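Local coordinates for haloacid dehalogenase domain protein hydrolase (Planctomyces limnophilus, PDB 4OVY) that probably acts as a metal-dependent hydrolase of the haloacid dehalogenase superfamily, perhaps a phosphatase, and binds calcium at the C-terminal end of a strand of its central sheet, at residues V39-D42 and T46-C49; C138-M143 and V263-Y268; E145-L150 and E174-P179. All coordinates share one frame; numbering follows the deposited sequence.

Contact 1: V39-D42 and T46-C49. With CA (calcium ion), chain J.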
loop_
_atom_site.group_PDB
_atom_site.type_symbol
_atom_site.label_atom_id
_atom_site.label_comp_id
_atom_site.label_asym_id
_atom_site.label_seq_id
_atom_site.Cartn_x
_atom_site.Cartn_y
_atom_site.Cartn_z
ATOM N N VAL A 39 -11.160 -1.743 -7.725
ATOM C CA VAL A 39 -11.118 -2.895 -8.623
ATOM C C VAL A 39 -9.685 -3.405 -8.742
ATOM O O VAL A 39 -8.752 -2.615 -8.886
ATOM C CB VAL A 39 -11.717 -2.580 -10.018
ATOM C CG1 VAL A 39 -11.019 -1.406 -10.682
ATOM C CG2 VAL A 39 -11.659 -3.804 -10.919
ATOM N N THR A 40 -9.524 -4.727 -8.666
ATOM C CA THR A 40 -8.209 -5.360 -8.699
ATOM C C THR A 40 -8.055 -6.269 -9.914
ATOM O O THR A 40 -8.956 -7.044 -10.252
ATOM C CB THR A 40 -7.925 -6.168 -7.416
ATOM O OG1 THR A 40 -8.980 -7.112 -7.184
ATOM C CG2 THR A 40 -7.781 -5.252 -6.228
ATOM N N PHE A 41 -6.899 -6.158 -10.559
ATOM C CA PHE A 41 -6.543 -6.954 -11.725
ATOM C C PHE A 41 -5.256 -7.719 -11.456
ATOM O O PHE A 41 -4.281 -7.150 -10.973
ATOM C CB PHE A 41 -6.266 -6.045 -12.929
ATOM C CG PHE A 41 -7.468 -5.292 -13.421
ATOM C CD1 PHE A 41 -7.846 -4.094 -12.832
ATOM C CD2 PHE A 41 -8.207 -5.767 -14.494
ATOM C CE1 PHE A 41 -8.955 -3.399 -13.289
ATOM C CE2 PHE A 41 -9.319 -5.075 -14.953
ATOM C CZ PHE A 41 -9.686 -3.889 -14.351
ATOM N N ASP A 42 -5.227 -8.996 -11.817
ATOM C CA ASP A 42 -3.948 -9.658 -12.032
ATOM C C ASP A 42 -3.281 -9.006 -13.253
ATOM O O ASP A 42 -3.953 -8.333 -14.051
ATOM C CB ASP A 42 -4.154 -11.152 -12.262
ATOM C CG ASP A 42 -2.882 -11.962 -12.086
ATOM O OD1 ASP A 42 -1.833 -11.438 -11.667
ATOM O OD2 ASP A 42 -2.942 -13.162 -12.368
ATOM N N THR A 46 -3.768 -11.548 -17.685
ATOM C CA THR A 46 -5.002 -10.805 -17.471
ATOM C C THR A 46 -4.942 -9.464 -18.217
ATOM O O THR A 46 -5.877 -9.121 -18.938
ATOM C CB THR A 46 -5.250 -10.603 -15.968
ATOM O OG1 THR A 46 -5.532 -11.873 -15.362
ATOM C CG2 THR A 46 -6.422 -9.663 -15.714
ATOM N N LEU A 47 -3.851 -8.720 -18.031
ATOM C CA LEU A 47 -3.617 -7.447 -18.722
ATOM C C LEU A 47 -2.640 -7.570 -19.892
ATOM O O LEU A 47 -2.651 -6.738 -20.803
ATOM C CB LEU A 47 -3.083 -6.403 -17.738
ATOM C CG LEU A 47 -4.014 -5.977 -16.600
ATOM C CD1 LEU A 47 -3.358 -4.939 -15.704
ATOM C CD2 LEU A 47 -5.327 -5.430 -17.152
ATOM N N TRP A 48 -1.768 -8.576 -19.853
ATOM C CA TRP A 48 -0.793 -8.786 -20.913
ATOM C C TRP A 48 -0.389 -10.251 -21.036
ATOM O O TRP A 48 -0.759 -11.080 -20.207
ATOM C CB TRP A 48 0.429 -7.878 -20.714
ATOM C CG TRP A 48 1.400 -8.274 -19.638
ATOM C CD1 TRP A 48 1.186 -9.129 -18.591
ATOM C CD2 TRP A 48 2.740 -7.786 -19.485
ATOM N NE1 TRP A 48 2.314 -9.213 -17.814
ATOM C CE2 TRP A 48 3.278 -8.395 -18.336
ATOM C CE3 TRP A 48 3.534 -6.889 -20.206
ATOM C CZ2 TRP A 48 4.571 -8.143 -17.899
ATOM C CZ3 TRP A 48 4.824 -6.643 -19.767
ATOM C CH2 TRP A 48 5.330 -7.270 -18.630
ATOM N N CYS A 49 0.388 -10.548 -22.064
ATOM C CA CYS A 49 0.723 -11.914 -22.428
ATOM C C CYS A 49 1.710 -12.573 -21.451
ATOM O O CYS A 49 2.657 -11.934 -21.005
ATOM C CB CYS A 49 1.307 -11.891 -23.833
ATOM S SG CYS A 49 1.592 -13.510 -24.536
HETATM CA CA CA J . -2.297 -14.648 -14.015
HETATM O O HOH W 1 -2.806 -15.534 -11.390
HETATM O O HOH W 2 -0.899 -16.158 -14.366
#
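D42 and T46 face each other across the short loop that follows strand 38-41, in a sequence that fits the DxDx(T/V) motif of the haloacid dehalogenase superfamily. Their CA atoms lie 5.7 Å apart, and the two side chains cross at about a right angle, with OG1 of T46 3.5 Å from CB of D42. The polar groups serve the metal site. OD2 of D42 binds the calcium ion at 2.3 Å, alongside the backbone O of D44, OD1 of N234 and two waters, while OD1 forms a salt bridge with K216, so the carboxylate is held at both oxygens and is unlikely to turn. T46 stays off the metal; its OG1 hydrogen-bonds to the calcium ligand N234 and acts from the second shell. A valine in its place would probably leave OD1 of N234 without this hydrogen bond and that calcium ligand less firmly positioned.

The rest is van der Waals packing. The F41 ring meets L47 obliquely, CD2 to CD2 at 3.9 Å, and T46 CG2 sits more distantly at the ring edge. In T46, chi1 of -68° sets OG1 beside the backbone N and leaves CG2 anti to it, against the carbonyl of D42. That oxygen is buried without a polar partner in the model: T46 CB is 3.2 Å from D42 O, and L47 CG lies 3.5 Å from the same atom.

Contact 2: C138-M143 and V263-Y268. With EDO (1,2-ethanediol), chain F.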
loop_
_atom_site.group_PDB
_atom_site.type_symbol
_atom_site.label_atom_id
_atom_site.label_comp_id
_atom_site.label_asym_id
_atom_site.label_seq_id
_atom_site.Cartn_x
_atom_site.Cartn_y
_atom_site.Cartn_z
ATOM N N CYS A 138 2.633 -5.973 -25.746
ATOM C CA CYS A 138 1.858 -7.205 -25.760
ATOM C C CYS A 138 0.795 -7.178 -24.658
ATOM O O CYS A 138 0.495 -8.188 -24.016
ATOM C CB CYS A 138 2.794 -8.409 -25.649
ATOM S SG CYS A 138 4.017 -8.456 -26.991
ATOM N N VAL A 139 0.221 -5.993 -24.468
ATOM C CA VAL A 139 -0.862 -5.770 -23.524
ATOM C C VAL A 139 -2.171 -5.880 -24.297
ATOM O O VAL A 139 -2.187 -5.744 -25.527
ATOM C CB VAL A 139 -0.750 -4.400 -22.820
ATOM C CG1 VAL A 139 0.528 -4.329 -21.988
ATOM C CG2 VAL A 139 -0.795 -3.246 -23.818
ATOM N N TYR A 140 -3.258 -6.144 -23.581
ATOM C CA TYR A 140 -4.555 -6.367 -24.211
ATOM C C TYR A 140 -5.334 -5.068 -24.357
ATOM O O TYR A 140 -5.724 -4.448 -23.370
ATOM C CB TYR A 140 -5.367 -7.391 -23.424
ATOM C CG TYR A 140 -4.649 -8.707 -23.207
ATOM C CD1 TYR A 140 -3.875 -9.286 -24.212
ATOM C CD2 TYR A 140 -4.750 -9.375 -21.994
ATOM C CE1 TYR A 140 -3.227 -10.488 -24.013
ATOM C CE2 TYR A 140 -4.107 -10.583 -21.788
ATOM C CZ TYR A 140 -3.343 -11.133 -22.791
ATOM O OH TYR A 140 -2.695 -12.329 -22.583
ATOM N N GLN A 141 -5.549 -4.668 -25.607
ATOM C CA GLN A 141 -6.253 -3.439 -25.924
ATOM C C GLN A 141 -7.648 -3.387 -25.282
ATOM O O GLN A 141 -8.039 -2.342 -24.754
ATOM C CB GLN A 141 -6.332 -3.259 -27.448
ATOM C CG GLN A 141 -7.208 -2.109 -27.919
ATOM C CD GLN A 141 -6.691 -0.741 -27.499
ATOM O OE1 GLN A 141 -5.482 -0.515 -27.396
ATOM N NE2 GLN A 141 -7.608 0.185 -27.276
ATOM N N PRO A 142 -8.398 -4.509 -25.303
ATOM C CA PRO A 142 -9.691 -4.478 -24.619
ATOM C C PRO A 142 -9.582 -4.210 -23.114
ATOM O O PRO A 142 -10.472 -3.587 -22.533
ATOM C CB PRO A 142 -10.271 -5.871 -24.896
ATOM C CG PRO A 142 -9.606 -6.304 -26.154
ATOM C CD PRO A 142 -8.214 -5.761 -26.049
HETATM N N MSE A 143 -8.497 -4.648 -22.485
HETATM C CA MSE A 143 -8.310 -4.396 -21.058
HETATM C C MSE A 143 -7.885 -2.968 -20.825
HETATM O O MSE A 143 -8.247 -2.377 -19.818
HETATM C CB MSE A 143 -7.317 -5.386 -20.436
HETATM C CG MSE A 143 -7.804 -6.829 -20.567
HETATM SE SE MSE A 143 -9.480 -7.152 -19.564
HETATM C CE MSE A 143 -8.685 -7.100 -17.765
ATOM N N VAL A 263 -4.841 -18.358 -32.561
ATOM C CA VAL A 263 -4.489 -17.652 -33.798
ATOM C C VAL A 263 -3.954 -16.251 -33.514
ATOM O O VAL A 263 -2.901 -15.875 -34.024
ATOM C CB VAL A 263 -5.700 -17.578 -34.747
ATOM C CG1 VAL A 263 -5.354 -16.806 -36.021
ATOM C CG2 VAL A 263 -6.179 -18.985 -35.080
ATOM N N ARG A 264 -4.669 -15.480 -32.700
ATOM C CA ARG A 264 -4.264 -14.099 -32.397
ATOM C C ARG A 264 -3.424 -13.981 -31.113
ATOM O O ARG A 264 -2.724 -12.984 -30.911
ATOM C CB ARG A 264 -5.498 -13.204 -32.315
ATOM C CG ARG A 264 -6.322 -13.167 -33.595
ATOM C CD ARG A 264 -7.506 -12.210 -33.508
ATOM N NE ARG A 264 -8.427 -12.592 -32.442
ATOM C CZ ARG A 264 -9.401 -11.824 -31.949
ATOM N NH1 ARG A 264 -9.623 -10.602 -32.420
ATOM N NH2 ARG A 264 -10.161 -12.281 -30.967
ATOM N N GLU A 265 -3.487 -14.984 -30.241
ATOM C CA GLU A 265 -2.736 -14.940 -28.984
ATOM C C GLU A 265 -2.272 -16.360 -28.670
ATOM O O GLU A 265 -1.567 -16.955 -29.490
ATOM C CB GLU A 265 -3.578 -14.287 -27.864
ATOM C CG GLU A 265 -2.765 -13.640 -26.732
ATOM C CD GLU A 265 -2.776 -14.404 -25.409
ATOM O OE1 GLU A 265 -2.011 -14.018 -24.494
ATOM O OE2 GLU A 265 -3.554 -15.370 -25.258
ATOM N N PHE A 266 -2.661 -16.909 -27.521
ATOM C CA PHE A 266 -2.335 -18.287 -27.172
ATOM C C PHE A 266 -3.570 -18.960 -26.619
ATOM O O PHE A 266 -4.393 -18.305 -25.981
ATOM C CB PHE A 266 -1.248 -18.315 -26.111
ATOM C CG PHE A 266 0.069 -17.801 -26.590
ATOM C CD1 PHE A 266 0.378 -16.457 -26.494
ATOM C CD2 PHE A 266 1.004 -18.669 -27.137
ATOM C CE1 PHE A 266 1.601 -15.978 -26.943
ATOM C CE2 PHE A 266 2.225 -18.200 -27.587
ATOM C CZ PHE A 266 2.523 -16.850 -27.489
ATOM N N ALA A 267 -3.700 -20.262 -26.870
ATOM C CA ALA A 267 -4.812 -21.030 -26.323
ATOM C C ALA A 267 -4.260 -21.966 -25.264
ATOM O O ALA A 267 -3.382 -22.783 -25.549
ATOM C CB ALA A 267 -5.527 -21.809 -27.411
ATOM N N TYR A 268 -4.750 -21.818 -24.040
ATOM C CA TYR A 268 -4.327 -22.659 -22.925
ATOM C C TYR A 268 -5.277 -22.528 -21.748
ATOM O O TYR A 268 -5.900 -21.494 -21.574
ATOM C CB TYR A 268 -2.918 -22.288 -22.460
ATOM C CG TYR A 268 -2.747 -20.857 -21.961
ATOM C CD1 TYR A 268 -2.457 -19.830 -22.842
ATOM C CD2 TYR A 268 -2.848 -20.553 -20.601
ATOM C CE1 TYR A 268 -2.289 -18.529 -22.396
ATOM C CE2 TYR A 268 -2.684 -19.255 -20.138
ATOM C CZ TYR A 268 -2.395 -18.247 -21.039
ATOM O OH TYR A 268 -2.224 -16.966 -20.594
HETATM C C1 EDO F . -7.318 3.693 -23.697
HETATM O O1 EDO F . -8.719 3.899 -23.894
HETATM C C2 EDO F . -6.833 2.629 -24.667
HETATM O O2 EDO F . -7.133 3.034 -26.009
#
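A single short hydrogen bond joins Y140 to E265, and it carries the whole contact: the phenol OH of Y140 donates to OE1 of E265 at 2.6 Å, between segments 120 residues apart in the chain. Both residues are buried, and the two segments cover only 83 Å² of each other in total. The oxygen OE1 lies at the edge of the Y140 ring, near its plane, but the carboxylate is turned almost square to that ring, the planes 81° apart. The phenol meets OE1 from above the carboxylate plane, 55° out of it. In E265, chi1 sends CG away from the backbone N, and the bend at chi2 (-107°) then swings CD and OE1 to the phenol.

Y140 occupies the N-cap position of helix 141-152, just where the chain enters that helix of the haloacid dehalogenase core, whereas E265 sits between strand 253-260 and the short, weakly bonded strand about 267-268. The bond thus ties the start of helix 141-152 to the loop after strand 253-260 of the central sheet.

The other carboxylate oxygen is held from its own side of the contact. Backbone N of F266 donates to OE2 of E265 at 2.9 Å, from the opposite face of the carboxylate, and H259 ND1 hydrogen-bonds to the same oxygen. With OE1 taken by the phenol and OE2 by these two groups, the carboxylate has little freedom to rotate, and three hydrogen bonds are likely to favour its charged form in this buried setting. Further along, the ring of Y268 stacks on that of H259, and its OH hydrogen-bonds to OE2 of E50.

Contact 3: E145-L150 and E174-P179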
loop_
_atom_site.group_PDB
_atom_site.type_symbol
_atom_site.label_atom_id
_atom_site.label_comp_id
_atom_site.label_asym_id
_atom_site.label_seq_id
_atom_site.Cartn_x
_atom_site.Cartn_y
_atom_site.Cartn_z
ATOM N N GLU A 145 -9.013 -0.506 -22.566
ATOM C CA GLU A 145 -10.326 0.135 -22.637
ATOM C C GLU A 145 -11.106 -0.030 -21.334
ATOM O O GLU A 145 -11.716 0.921 -20.849
ATOM C CB GLU A 145 -11.131 -0.419 -23.812
ATOM C CG GLU A 145 -10.556 -0.019 -25.157
ATOM C CD GLU A 145 -11.164 -0.768 -26.321
ATOM O OE1 GLU A 145 -12.200 -1.454 -26.130
ATOM O OE2 GLU A 145 -10.602 -0.659 -27.434
ATOM N N LEU A 146 -11.072 -1.233 -20.768
ATOM C CA LEU A 146 -11.771 -1.504 -19.513
ATOM C C LEU A 146 -11.211 -0.661 -18.375
ATOM O O LEU A 146 -11.968 -0.067 -17.617
ATOM C CB LEU A 146 -11.709 -2.997 -19.170
ATOM C CG LEU A 146 -12.342 -3.411 -17.840
ATOM C CD1 LEU A 146 -13.809 -2.986 -17.758
ATOM C CD2 LEU A 146 -12.214 -4.912 -17.681
ATOM N N LEU A 147 -9.886 -0.598 -18.266
ATOM C CA LEU A 147 -9.242 0.255 -17.258
ATOM C C LEU A 147 -9.688 1.725 -17.364
ATOM O O LEU A 147 -10.047 2.341 -16.361
ATOM C CB LEU A 147 -7.721 0.165 -17.374
ATOM C CG LEU A 147 -7.087 -1.146 -16.903
ATOM C CD1 LEU A 147 -5.654 -1.222 -17.404
ATOM C CD2 LEU A 147 -7.143 -1.281 -15.388
ATOM N N ALA A 148 -9.673 2.272 -18.579
ATOM C CA ALA A 148 -10.092 3.659 -18.808
ATOM C C ALA A 148 -11.564 3.876 -18.451
ATOM O O ALA A 148 -11.921 4.874 -17.826
ATOM C CB ALA A 148 -9.845 4.058 -20.263
ATOM N N PHE A 149 -12.406 2.930 -18.859
ATOM C CA PHE A 149 -13.842 2.981 -18.608
ATOM C C PHE A 149 -14.122 3.030 -17.104
ATOM O O PHE A 149 -14.919 3.834 -16.630
ATOM C CB PHE A 149 -14.512 1.757 -19.239
ATOM C CG PHE A 149 -15.986 1.641 -18.954
ATOM C CD1 PHE A 149 -16.888 2.542 -19.510
ATOM C CD2 PHE A 149 -16.476 0.612 -18.166
ATOM C CE1 PHE A 149 -18.251 2.428 -19.265
ATOM C CE2 PHE A 149 -17.841 0.497 -17.912
ATOM C CZ PHE A 149 -18.730 1.407 -18.463
ATOM N N LEU A 150 -13.457 2.160 -16.358
ATOM C CA LEU A 150 -13.619 2.123 -14.906
ATOM C C LEU A 150 -13.134 3.417 -14.250
ATOM O O LEU A 150 -13.804 3.966 -13.374
ATOM C CB LEU A 150 -12.892 0.908 -14.326
ATOM C CG LEU A 150 -13.505 -0.437 -14.741
ATOM C CD1 LEU A 150 -12.561 -1.588 -14.436
ATOM C CD2 LEU A 150 -14.858 -0.657 -14.075
ATOM N N GLU A 174 2.752 4.415 -17.290
ATOM C CA GLU A 174 2.720 4.741 -18.719
ATOM C C GLU A 174 1.825 3.786 -19.506
ATOM O O GLU A 174 1.077 4.210 -20.387
ATOM C CB GLU A 174 4.124 4.704 -19.322
ATOM C CG GLU A 174 4.185 5.124 -20.790
ATOM C CD GLU A 174 5.387 4.554 -21.542
ATOM O OE1 GLU A 174 6.399 4.186 -20.897
ATOM O OE2 GLU A 174 5.319 4.473 -22.792
ATOM N N VAL A 175 1.919 2.498 -19.197
ATOM C CA VAL A 175 1.300 1.462 -20.023
ATOM C C VAL A 175 -0.165 1.234 -19.663
ATOM O O VAL A 175 -1.010 1.153 -20.557
ATOM C CB VAL A 175 2.098 0.139 -19.938
ATOM C CG1 VAL A 175 1.376 -0.990 -20.658
ATOM C CG2 VAL A 175 3.497 0.335 -20.521
ATOM N N TYR A 176 -0.456 1.136 -18.366
ATOM C CA TYR A 176 -1.809 0.838 -17.874
ATOM C C TYR A 176 -2.528 2.027 -17.246
ATOM O O TYR A 176 -3.726 1.935 -16.957
ATOM C CB TYR A 176 -1.758 -0.268 -16.802
ATOM C CG TYR A 176 -1.254 -1.611 -17.269
ATOM C CD1 TYR A 176 -1.713 -2.186 -18.451
ATOM C CD2 TYR A 176 -0.345 -2.339 -16.499
ATOM C CE1 TYR A 176 -1.267 -3.431 -18.864
ATOM C CE2 TYR A 176 0.108 -3.586 -16.907
ATOM C CZ TYR A 176 -0.355 -4.128 -18.086
ATOM O OH TYR A 176 0.083 -5.364 -18.494
ATOM N N GLY A 177 -1.811 3.120 -16.996
ATOM C CA GLY A 177 -2.378 4.247 -16.256
ATOM C C GLY A 177 -2.479 3.982 -14.766
ATOM O O GLY A 177 -3.242 4.640 -14.071
ATOM N N ILE A 178 -1.697 3.026 -14.266
ATOM C CA ILE A 178 -1.761 2.637 -12.870
ATOM C C ILE A 178 -0.476 3.071 -12.172
ATOM O O ILE A 178 0.612 2.573 -12.509
ATOM C CB ILE A 178 -1.967 1.116 -12.740
ATOM C CG1 ILE A 178 -3.309 0.726 -13.372
ATOM C CG2 ILE A 178 -1.904 0.696 -11.276
ATOM C CD1 ILE A 178 -3.549 -0.769 -13.466
ATOM N N PRO A 179 -0.586 4.003 -11.205
ATOM C CA PRO A 179 0.595 4.513 -10.520
ATOM C C PRO A 179 1.171 3.497 -9.535
ATOM O O PRO A 179 0.478 2.567 -9.150
ATOM C CB PRO A 179 0.053 5.723 -9.769
ATOM C CG PRO A 179 -1.343 5.337 -9.430
ATOM C CD PRO A 179 -1.825 4.531 -10.601
#
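L147 projects from helix 141-152 and divides its two methyls between Y176 and I178, at the end of helix 172-176 and just beyond it, within the Rossmann-like core of the haloacid dehalogenase superfamily. The apolar contacts come first. CD1 of L147 lies 4.1 Å from CB of Y176 and approaches the phenol ring obliquely; CD2 reaches CD1 of I178, also at 4.1 Å, the two side chains crossing at about a right angle. Leucine CG is anti to the carbonyl carbon (chi1 -72°); chi2 of 166° puts CD1 anti to CA, at Y176, and leaves CD2 for I178. The same side chains also pack on strands 38-41 and 156-161 of the central sheet: L147 on F41 and T157, I178 on T157 and I159.

Backbone atoms make up the rest. L147 CD1 rests 3.7 Å from the carbonyl O of Y176. G177 follows, leaving the helix with positive phi (76°), and beyond it CD1 at the end of I178 is the atom that reaches L147.

No hydrogen bond spans the two segments, so hydrophobic burial and the fit of L147 hold them together, while the carbonyl of Y176 has its polar partner in R151 NH2.

Overall arrangement
Along the chain, contact 1 closes first; contact 3 then falls inside the long loop closed by contact 2. Helix 141-152 serves both later contacts, with 138-143 at its start and 145-150 further along. Centres of contacts 1 and 3 are about 10 Å apart, 1 and 2 about 12 Å, 2 and 3 about 17 Å, so contact 1 lies nearest to both others. L47 and C49 have probable backbone hydrogen bonds to Y140 and C138, while F41 packs on L147 and L150. V139 in turn touches V175 and Y176. The strand end and loop around the calcium ligand D42 are therefore braced by the chain entering helix 141-152 and by the helix itself.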